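Local atomic coordinates of lovastatin nonaketide synthase, polyketide synthase component (Aspergillus terreus, PDB entry 7CPX), a protein that builds the nonaketide backbone of lovastatin by repeated malonyl-CoA condensation and tailoring, working as a homodimeric multidomain polyketide synthase together with LovC. Residues 11-16 with 265-270; 108-113 with 250-255; 424-429 with 444-449. The protein carries 2 engineered substitutions. One frame throughout, in Å; residues are numbered along the deposited sequence.

Contact 1. Residues 11-16 with 265-270; sequences IVVVGS and TIECVI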
loop_
_atom_site.group_PDB
_atom_site.type_symbol
_atom_site.label_atom_id
_atom_site.label_comp_id
_atom_site.label_asym_id
_atom_site.label_seq_id
_atom_site.Cartn_x
_atom_site.Cartn_y
_atom_site.Cartn_z
ATOM N N ILE A 11 46.990 -8.305 -32.432
ATOM C CA ILE A 11 46.903 -7.973 -31.025
ATOM C C ILE A 11 47.195 -9.231 -30.217
ATOM O O ILE A 11 47.156 -10.351 -30.730
ATOM C CB ILE A 11 45.522 -7.391 -30.694
ATOM C CG1 ILE A 11 45.256 -6.161 -31.563
ATOM C CG2 ILE A 11 45.424 -7.026 -29.233
ATOM C CD1 ILE A 11 46.336 -5.102 -31.493
ATOM N N VAL A 12 47.515 -9.045 -28.941
ATOM C CA VAL A 12 47.938 -10.161 -28.105
ATOM C C VAL A 12 47.301 -10.039 -26.728
ATOM O O VAL A 12 47.347 -8.974 -26.105
ATOM C CB VAL A 12 49.474 -10.221 -28.005
ATOM C CG1 VAL A 12 49.995 -9.172 -27.056
ATOM C CG2 VAL A 12 49.921 -11.591 -27.579
ATOM N N VAL A 13 46.701 -11.133 -26.264
ATOM C CA VAL A 13 46.235 -11.245 -24.886
ATOM C C VAL A 13 47.436 -11.630 -24.030
ATOM O O VAL A 13 47.938 -12.756 -24.121
ATOM C CB VAL A 13 45.113 -12.276 -24.747
ATOM C CG1 VAL A 13 44.649 -12.342 -23.307
ATOM C CG2 VAL A 13 43.954 -11.946 -25.661
ATOM N N VAL A 14 47.890 -10.692 -23.198
ATOM C CA VAL A 14 49.028 -10.928 -22.319
ATOM C C VAL A 14 48.603 -11.369 -20.925
ATOM O O VAL A 14 49.401 -11.994 -20.213
ATOM C CB VAL A 14 49.898 -9.665 -22.203
ATOM C CG1 VAL A 14 50.463 -9.285 -23.551
ATOM C CG2 VAL A 14 49.088 -8.509 -21.638
ATOM N N GLY A 15 47.383 -11.053 -20.512
ATOM C CA GLY A 15 46.913 -11.430 -19.195
ATOM C C GLY A 15 45.414 -11.288 -19.112
ATOM O O GLY A 15 44.788 -10.609 -19.933
ATOM N N SER A 16 44.842 -11.937 -18.102
ATOM C CA SER A 16 43.399 -11.929 -17.941
ATOM C C SER A 16 43.039 -12.037 -16.468
ATOM O O SER A 16 43.787 -12.599 -15.664
ATOM C CB SER A 16 42.743 -13.068 -18.728
ATOM O OG SER A 16 43.255 -14.327 -18.326
ATOM N N THR A 265 54.456 -11.822 -20.715
ATOM C CA THR A 265 54.065 -13.178 -21.070
ATOM C C THR A 265 52.726 -13.160 -21.790
ATOM O O THR A 265 51.792 -12.463 -21.380
ATOM C CB THR A 265 53.985 -14.055 -19.821
ATOM O OG1 THR A 265 55.292 -14.198 -19.251
ATOM C CG2 THR A 265 53.439 -15.430 -20.170
ATOM N N ILE A 266 52.634 -13.927 -22.860
ATOM C CA ILE A 266 51.494 -13.880 -23.763
ATOM C C ILE A 266 50.564 -15.048 -23.482
ATOM O O ILE A 266 50.998 -16.200 -23.372
ATOM C CB ILE A 266 51.970 -13.890 -25.226
ATOM C CG1 ILE A 266 52.578 -12.531 -25.577
ATOM C CG2 ILE A 266 50.815 -14.250 -26.144
ATOM C CD1 ILE A 266 53.346 -12.510 -26.878
ATOM N N GLU A 267 49.272 -14.747 -23.369
ATOM C CA GLU A 267 48.253 -15.780 -23.245
ATOM C C GLU A 267 47.789 -16.270 -24.611
ATOM O O GLU A 267 47.592 -17.474 -24.806
ATOM C CB GLU A 267 47.058 -15.259 -22.443
ATOM C CG GLU A 267 47.371 -14.944 -20.993
ATOM C CD GLU A 267 46.122 -14.673 -20.179
ATOM O OE1 GLU A 267 45.036 -14.540 -20.782
ATOM O OE2 GLU A 267 46.223 -14.598 -18.937
ATOM N N CYS A 268 47.605 -15.361 -25.563
ATOM C CA CYS A 268 47.252 -15.771 -26.919
ATOM C C CYS A 268 47.420 -14.573 -27.840
ATOM O O CYS A 268 47.798 -13.487 -27.405
ATOM C CB CYS A 268 45.827 -16.325 -26.995
ATOM S SG CYS A 268 44.534 -15.123 -26.641
ATOM N N VAL A 269 47.126 -14.783 -29.118
ATOM C CA VAL A 269 47.255 -13.755 -30.141
ATOM C C VAL A 269 45.903 -13.598 -30.817
ATOM O O VAL A 269 45.446 -14.498 -31.528
ATOM C CB VAL A 269 48.343 -14.107 -31.164
ATOM C CG1 VAL A 269 48.123 -13.341 -32.454
ATOM C CG2 VAL A 269 49.717 -13.806 -30.601
ATOM N N ILE A 270 45.269 -12.446 -30.616
ATOM C CA ILE A 270 44.073 -12.074 -31.363
ATOM C C ILE A 270 44.556 -11.551 -32.713
ATOM O O ILE A 270 44.961 -10.393 -32.842
ATOM C CB ILE A 270 43.230 -11.039 -30.617
ATOM C CG1 ILE A 270 42.845 -11.576 -29.238
ATOM C CG2 ILE A 270 41.984 -10.703 -31.412
ATOM C CD1 ILE A 270 42.062 -10.599 -28.399
#
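Val13 meets Glu267, Cys268 and Ile270 and buries more surface than any other residue of the contact. Its carbonyl oxygen faces two successive amides: Cys268 N donates to Val13 O over 3.0 Å along a lone pair in the carbonyl plane, and Glu267 N comes to the same oxygen, also in that plane. The side chain forks: CG1, anti to the backbone N (chi1 -179°), runs toward the Glu267 carboxylate, while Val13 CG2 rests 3.6 Å from Ile270 CD1 and also touches the Cys268 sulfur. Glu267 stretches out to Ser16, whose OG lies 3.0 Å from both OE1 and OE2 of that carboxylate. The face carrying Ile11, Cys268 and Ile270 is covered by helices 369-386 and 183-196.

Toward Thr265 the grip slackens. That residue is partly exposed, its side chain comes no nearer than 5.0 Å to residues 11-16, and its OG1 bonds instead to Ser920 O. The carbonyl oxygens of Val14 and Thr265 face each other there, and Lys923 NZ donates to both. Glu267 and Cys268 both stand opposite Val13, a classic beta bulge where strand 11-19 of the N-terminal half pairs with strand 268-277 of the C-terminal half of a thiolase-type ketosynthase fold.

Contact 2. Residues 108-113 with 250-255; sequences EAVTNA and SVVLKT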
loop_
_atom_site.group_PDB
_atom_site.type_symbol
_atom_site.label_atom_id
_atom_site.label_comp_id
_atom_site.label_asym_id
_atom_site.label_seq_id
_atom_site.Cartn_x
_atom_site.Cartn_y
_atom_site.Cartn_z
ATOM N N GLU A 108 43.380 -7.840 -11.623
ATOM C CA GLU A 108 43.880 -9.205 -11.732
ATOM C C GLU A 108 44.542 -9.442 -13.083
ATOM O O GLU A 108 45.583 -10.100 -13.166
ATOM C CB GLU A 108 42.741 -10.200 -11.517
ATOM C CG GLU A 108 42.233 -10.262 -10.091
ATOM C CD GLU A 108 41.006 -11.141 -9.949
ATOM O OE1 GLU A 108 40.603 -11.766 -10.951
ATOM O OE2 GLU A 108 40.445 -11.204 -8.835
ATOM N N ALA A 109 43.942 -8.922 -14.154
ATOM C CA ALA A 109 44.509 -9.095 -15.486
ATOM C C ALA A 109 45.826 -8.348 -15.623
ATOM O O ALA A 109 46.778 -8.859 -16.222
ATOM C CB ALA A 109 43.516 -8.619 -16.545
ATOM N N VAL A 110 45.898 -7.132 -15.080
ATOM C CA VAL A 110 47.149 -6.382 -15.097
ATOM C C VAL A 110 48.221 -7.141 -14.330
ATOM O O VAL A 110 49.374 -7.236 -14.769
ATOM C CB VAL A 110 46.925 -4.971 -14.523
ATOM C CG1 VAL A 110 48.239 -4.234 -14.361
ATOM C CG2 VAL A 110 46.005 -4.184 -15.428
ATOM N N THR A 111 47.857 -7.689 -13.173
ATOM C CA THR A 111 48.802 -8.458 -12.374
ATOM C C THR A 111 49.295 -9.683 -13.135
ATOM O O THR A 111 50.500 -9.951 -13.193
ATOM C CB THR A 111 48.136 -8.867 -11.060
ATOM O OG1 THR A 111 47.968 -7.713 -10.227
ATOM C CG2 THR A 111 48.961 -9.903 -10.335
ATOM N N ASN A 112 48.371 -10.436 -13.734
ATOM C CA ASN A 112 48.746 -11.653 -14.445
ATOM C C ASN A 112 49.605 -11.335 -15.661
ATOM O O ASN A 112 50.547 -12.072 -15.972
ATOM C CB ASN A 112 47.491 -12.420 -14.855
ATOM C CG ASN A 112 46.674 -12.875 -13.665
ATOM O OD1 ASN A 112 47.199 -13.039 -12.565
ATOM N ND2 ASN A 112 45.380 -13.081 -13.879
ATOM N N ALA A 113 49.294 -10.244 -16.361
ATOM C CA ALA A 113 50.106 -9.831 -17.497
ATOM C C ALA A 113 51.519 -9.463 -17.076
ATOM O O ALA A 113 52.419 -9.431 -17.923
ATOM C CB ALA A 113 49.451 -8.648 -18.206
ATOM N N SER A 250 38.223 -9.605 -17.767
ATOM C CA SER A 250 39.088 -8.527 -18.210
ATOM C C SER A 250 40.273 -9.145 -18.927
ATOM O O SER A 250 40.854 -10.118 -18.444
ATOM C CB SER A 250 39.565 -7.668 -17.035
ATOM O OG SER A 250 38.467 -7.121 -16.329
ATOM N N VAL A 251 40.624 -8.587 -20.080
ATOM C CA VAL A 251 41.689 -9.117 -20.916
ATOM C C VAL A 251 42.595 -7.963 -21.312
ATOM O O VAL A 251 42.138 -6.993 -21.927
ATOM C CB VAL A 251 41.125 -9.826 -22.158
ATOM C CG1 VAL A 251 42.143 -9.862 -23.269
ATOM C CG2 VAL A 251 40.681 -11.231 -21.801
ATOM N N VAL A 252 43.872 -8.063 -20.962
ATOM C CA VAL A 252 44.846 -7.049 -21.345
ATOM C C VAL A 252 45.305 -7.351 -22.765
ATOM O O VAL A 252 45.841 -8.430 -23.038
ATOM C CB VAL A 252 46.031 -7.022 -20.371
ATOM C CG1 VAL A 252 46.948 -5.853 -20.683
ATOM C CG2 VAL A 252 45.533 -6.944 -18.939
ATOM N N LEU A 253 45.100 -6.400 -23.667
ATOM C CA LEU A 253 45.411 -6.548 -25.076
ATOM C C LEU A 253 46.510 -5.570 -25.456
ATOM O O LEU A 253 46.518 -4.420 -25.005
ATOM C CB LEU A 253 44.172 -6.290 -25.933
ATOM C CG LEU A 253 42.988 -7.226 -25.713
ATOM C CD1 LEU A 253 41.814 -6.808 -26.569
ATOM C CD2 LEU A 253 43.390 -8.641 -26.033
ATOM N N LYS A 254 47.434 -6.034 -26.290
ATOM C CA LYS A 254 48.514 -5.196 -26.778
ATOM C C LYS A 254 48.891 -5.665 -28.172
ATOM O O LYS A 254 48.593 -6.793 -28.571
ATOM C CB LYS A 254 49.735 -5.248 -25.855
ATOM C CG LYS A 254 49.415 -4.991 -24.397
ATOM C CD LYS A 254 50.648 -5.082 -23.525
ATOM C CE LYS A 254 51.642 -3.975 -23.835
ATOM N NZ LYS A 254 52.756 -3.918 -22.850
ATOM N N THR A 255 49.547 -4.783 -28.916
ATOM C CA THR A 255 50.119 -5.198 -30.184
ATOM C C THR A 255 51.265 -6.162 -29.910
ATOM O O THR A 255 52.052 -5.963 -28.981
ATOM C CB THR A 255 50.613 -3.994 -30.986
ATOM O OG1 THR A 255 51.881 -3.563 -30.478
ATOM C CG2 THR A 255 49.623 -2.845 -30.901
#
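Val252 reaches from its strand onto the helix through one methyl, CG2, which lies 3.6 Å from Ala109 CB and takes most of the contact. Anti to the carbonyl carbon of its own residue, that branch is turned toward the helix, where it also rests against the backbone, 3.5 Å from Ala109 O. One turn further along, Ala113 CB stands more loosely, 4.3 Å from Val252 CG2.

Ala109, the main partner on the helix, has its CB on two strand residues: besides Val252 it touches Ser250, with Ala109 CB 3.6 Å from Ser250 O and 4.1 Å from Ser250 CB. The hydroxyl of Ser250 takes no part in this packing and pairs with Thr105 OG1, one turn earlier on the same helix. The axis of residues 108-113 passes 7.7 Å from that of residues 250-255, at 48°, consistent with the small side chains of Ala109 and Ala113. Helix 97-113 thereby covers one face of the ketosynthase sheet, while Leu253 packs against helix 183-196. Between residues 108-113 and 250-255 the contact is van der Waals in kind, mostly methyl on methyl, with methyls also against the carbonyl oxygens of Ala109 and Ser250, so it gives little directional preference.

Contact 3. Residues 424-429 with 444-449; sequences GQPRRA and IIEEYM
Arg428 runs out with CG anti to the backbone N (chi1 -174°), then bends at chi3, and this carries its guanidinium to the carboxylate of the extended Glu446, which runs alongside it. The resulting salt bridge uses Arg428 NE, 2.6 Å from Glu446 OE2, with NH2 adding a weak bond to the same oxygen. The flat groups are turned 75° apart, and the carboxylate oxygen is met on its anti side, out of the carboxylate plane. Arg271 is a second cationic partner of OE2.

Arg428 and Glu446 form a non-hydrogen-bonded pair of the antiparallel hairpin 428-435/439-446, in the C-terminal half of the ketosynthase; the next pair is the hydrogen-bonded one, Ala429 N to Ile445 O and Ile445 N to Ala429 O both 2.9 Å.

On the other side of Glu446, Glu447 takes over. Its CG sits between its own backbone N and carbonyl carbon (chi1 70°), which swings the carboxylate back over one face of the Arg427 guanidinium, though that close approach is doubtful in detail. Arg427 N donates almost straight to Glu447 OE2, 3.0 Å away. Pro426 CB lies 3.5 Å from Met449 SD, the two side chains crossing at about a right angle.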
loop_
_atom_site.group_PDB
_atom_site.type_symbol
_atom_site.label_atom_id
_atom_site.label_comp_id
_atom_site.label_asym_id
_atom_site.label_seq_id
_atom_site.Cartn_x
_atom_site.Cartn_y
_atom_site.Cartn_z
ATOM N N GLY A 424 54.750 -25.409 -38.086
ATOM C CA GLY A 424 54.897 -23.971 -38.095
ATOM C C GLY A 424 53.600 -23.194 -38.086
ATOM O O GLY A 424 53.640 -21.961 -37.998
ATOM N N GLN A 425 52.454 -23.867 -38.174
ATOM C CA GLN A 425 51.169 -23.184 -38.135
ATOM C C GLN A 425 50.655 -23.154 -36.703
ATOM O O GLN A 425 50.472 -24.222 -36.104
ATOM C CB GLN A 425 50.157 -23.880 -39.030
ATOM C CG GLN A 425 48.869 -23.093 -39.214
ATOM C CD GLN A 425 47.648 -23.985 -39.298
ATOM O OE1 GLN A 425 47.457 -24.703 -40.278
ATOM N NE2 GLN A 425 46.817 -23.947 -38.263
ATOM N N PRO A 426 50.412 -21.983 -36.117
ATOM C CA PRO A 426 49.902 -21.951 -34.744
ATOM C C PRO A 426 48.497 -22.517 -34.661
ATOM O O PRO A 426 47.718 -22.457 -35.615
ATOM C CB PRO A 426 49.919 -20.460 -34.396
ATOM C CG PRO A 426 49.742 -19.783 -35.701
ATOM C CD PRO A 426 50.467 -20.635 -36.708
ATOM N N ARG A 427 48.178 -23.081 -33.498
ATOM C CA ARG A 427 46.803 -23.469 -33.228
ATOM C C ARG A 427 45.904 -22.254 -33.393
ATOM O O ARG A 427 46.218 -21.169 -32.898
ATOM C CB ARG A 427 46.675 -24.034 -31.815
ATOM C CG ARG A 427 47.396 -25.350 -31.599
ATOM C CD ARG A 427 47.089 -25.920 -30.229
ATOM N NE ARG A 427 47.796 -25.219 -29.163
ATOM C CZ ARG A 427 48.990 -25.561 -28.701
ATOM N NH1 ARG A 427 49.655 -26.591 -29.196
ATOM N NH2 ARG A 427 49.533 -24.850 -27.718
ATOM N N ARG A 428 44.795 -22.431 -34.105
ATOM C CA ARG A 428 43.894 -21.330 -34.417
ATOM C C ARG A 428 42.488 -21.691 -33.968
ATOM O O ARG A 428 41.985 -22.770 -34.295
ATOM C CB ARG A 428 43.912 -21.006 -35.911
ATOM C CG ARG A 428 43.108 -19.770 -36.273
ATOM C CD ARG A 428 43.272 -19.396 -37.736
ATOM N NE ARG A 428 44.664 -19.132 -38.087
ATOM C CZ ARG A 428 45.486 -20.016 -38.637
ATOM N NH1 ARG A 428 45.092 -21.248 -38.920
ATOM N NH2 ARG A 428 46.736 -19.656 -38.907
ATOM N N ALA A 429 41.864 -20.786 -33.225
ATOM C CA ALA A 429 40.487 -20.906 -32.785
ATOM C C ALA A 429 39.715 -19.667 -33.215
ATOM O O ALA A 429 40.290 -18.648 -33.607
ATOM C CB ALA A 429 40.404 -21.082 -31.263
ATOM N N ILE A 444 39.424 -14.039 -34.384
ATOM C CA ILE A 444 40.323 -15.128 -34.733
ATOM C C ILE A 444 41.486 -15.080 -33.755
ATOM O O ILE A 444 42.157 -14.051 -33.629
ATOM C CB ILE A 444 40.806 -15.013 -36.187
ATOM C CG1 ILE A 444 39.609 -15.013 -37.140
ATOM C CG2 ILE A 444 41.746 -16.156 -36.520
ATOM C CD1 ILE A 444 39.975 -14.800 -38.593
ATOM N N ILE A 445 41.719 -16.184 -33.053
ATOM C CA ILE A 445 42.734 -16.247 -32.013
ATOM C C ILE A 445 43.683 -17.388 -32.339
ATOM O O ILE A 445 43.325 -18.339 -33.037
ATOM C CB ILE A 445 42.098 -16.430 -30.620
ATOM C CG1 ILE A 445 40.994 -15.390 -30.418
ATOM C CG2 ILE A 445 43.151 -16.305 -29.531
ATOM C CD1 ILE A 445 40.316 -15.462 -29.080
ATOM N N GLU A 446 44.910 -17.277 -31.840
ATOM C CA GLU A 446 45.938 -18.261 -32.122
ATOM C C GLU A 446 46.854 -18.375 -30.914
ATOM O O GLU A 446 46.884 -17.499 -30.047
ATOM C CB GLU A 446 46.748 -17.883 -33.368
ATOM C CG GLU A 446 45.917 -17.722 -34.628
ATOM C CD GLU A 446 46.753 -17.332 -35.829
ATOM O OE1 GLU A 446 47.946 -17.014 -35.644
ATOM O OE2 GLU A 446 46.220 -17.344 -36.958
ATOM N N GLU A 447 47.589 -19.479 -30.857
ATOM C CA GLU A 447 48.627 -19.616 -29.849
ATOM C C GLU A 447 49.826 -18.763 -30.234
ATOM O O GLU A 447 50.171 -18.646 -31.412
ATOM C CB GLU A 447 49.049 -21.077 -29.705
ATOM C CG GLU A 447 49.814 -21.630 -30.900
ATOM C CD GLU A 447 50.309 -23.041 -30.670
ATOM O OE1 GLU A 447 50.601 -23.385 -29.505
ATOM O OE2 GLU A 447 50.411 -23.807 -31.651
ATOM N N TYR A 448 50.463 -18.158 -29.237
ATOM C CA TYR A 448 51.708 -17.450 -29.493
ATOM C C TYR A 448 52.831 -18.467 -29.645
ATOM O O TYR A 448 53.111 -19.240 -28.723
ATOM C CB TYR A 448 52.015 -16.463 -28.372
ATOM C CG TYR A 448 53.357 -15.794 -28.543
ATOM C CD1 TYR A 448 53.663 -15.106 -29.707
ATOM C CD2 TYR A 448 54.318 -15.857 -27.548
ATOM C CE1 TYR A 448 54.888 -14.499 -29.875
ATOM C CE2 TYR A 448 55.548 -15.253 -27.706
ATOM C CZ TYR A 448 55.828 -14.575 -28.872
ATOM O OH TYR A 448 57.053 -13.971 -29.036
ATOM N N MET A 449 53.470 -18.466 -30.815
ATOM C CA MET A 449 54.420 -19.518 -31.156
ATOM C C MET A 449 55.677 -19.480 -30.298
ATOM O O MET A 449 56.384 -20.490 -30.214
ATOM C CB MET A 449 54.792 -19.406 -32.634
ATOM C CG MET A 449 53.611 -19.589 -33.574
ATOM S SD MET A 449 53.342 -21.309 -34.036
ATOM C CE MET A 449 54.674 -21.546 -35.208
#

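How the contacts relate
All three contacts touch the run of strands 247-255, 11-19, 268-277, 439-446 and 428-435, contact 2 through helix 97-113 lying on strand 247-255. Contact 1 is the middle member. Its centre is about 8 Å from that of contact 2, to which probable bonds join it, Val12 N to Lys254 O between the strands and Asn112 ND2 to Ser16 O. It is about 11 Å from the centre of contact 3, where Glu446 N probably bonds to Val269 O over 2.8 Å. Contacts 2 and 3 do not touch; their nearest atoms are about 8 Å apart. Along the chain contact 2 is nested inside contact 1, and contact 3 follows. All lie away from the predicted active-site residues Cys181, His320 and His367.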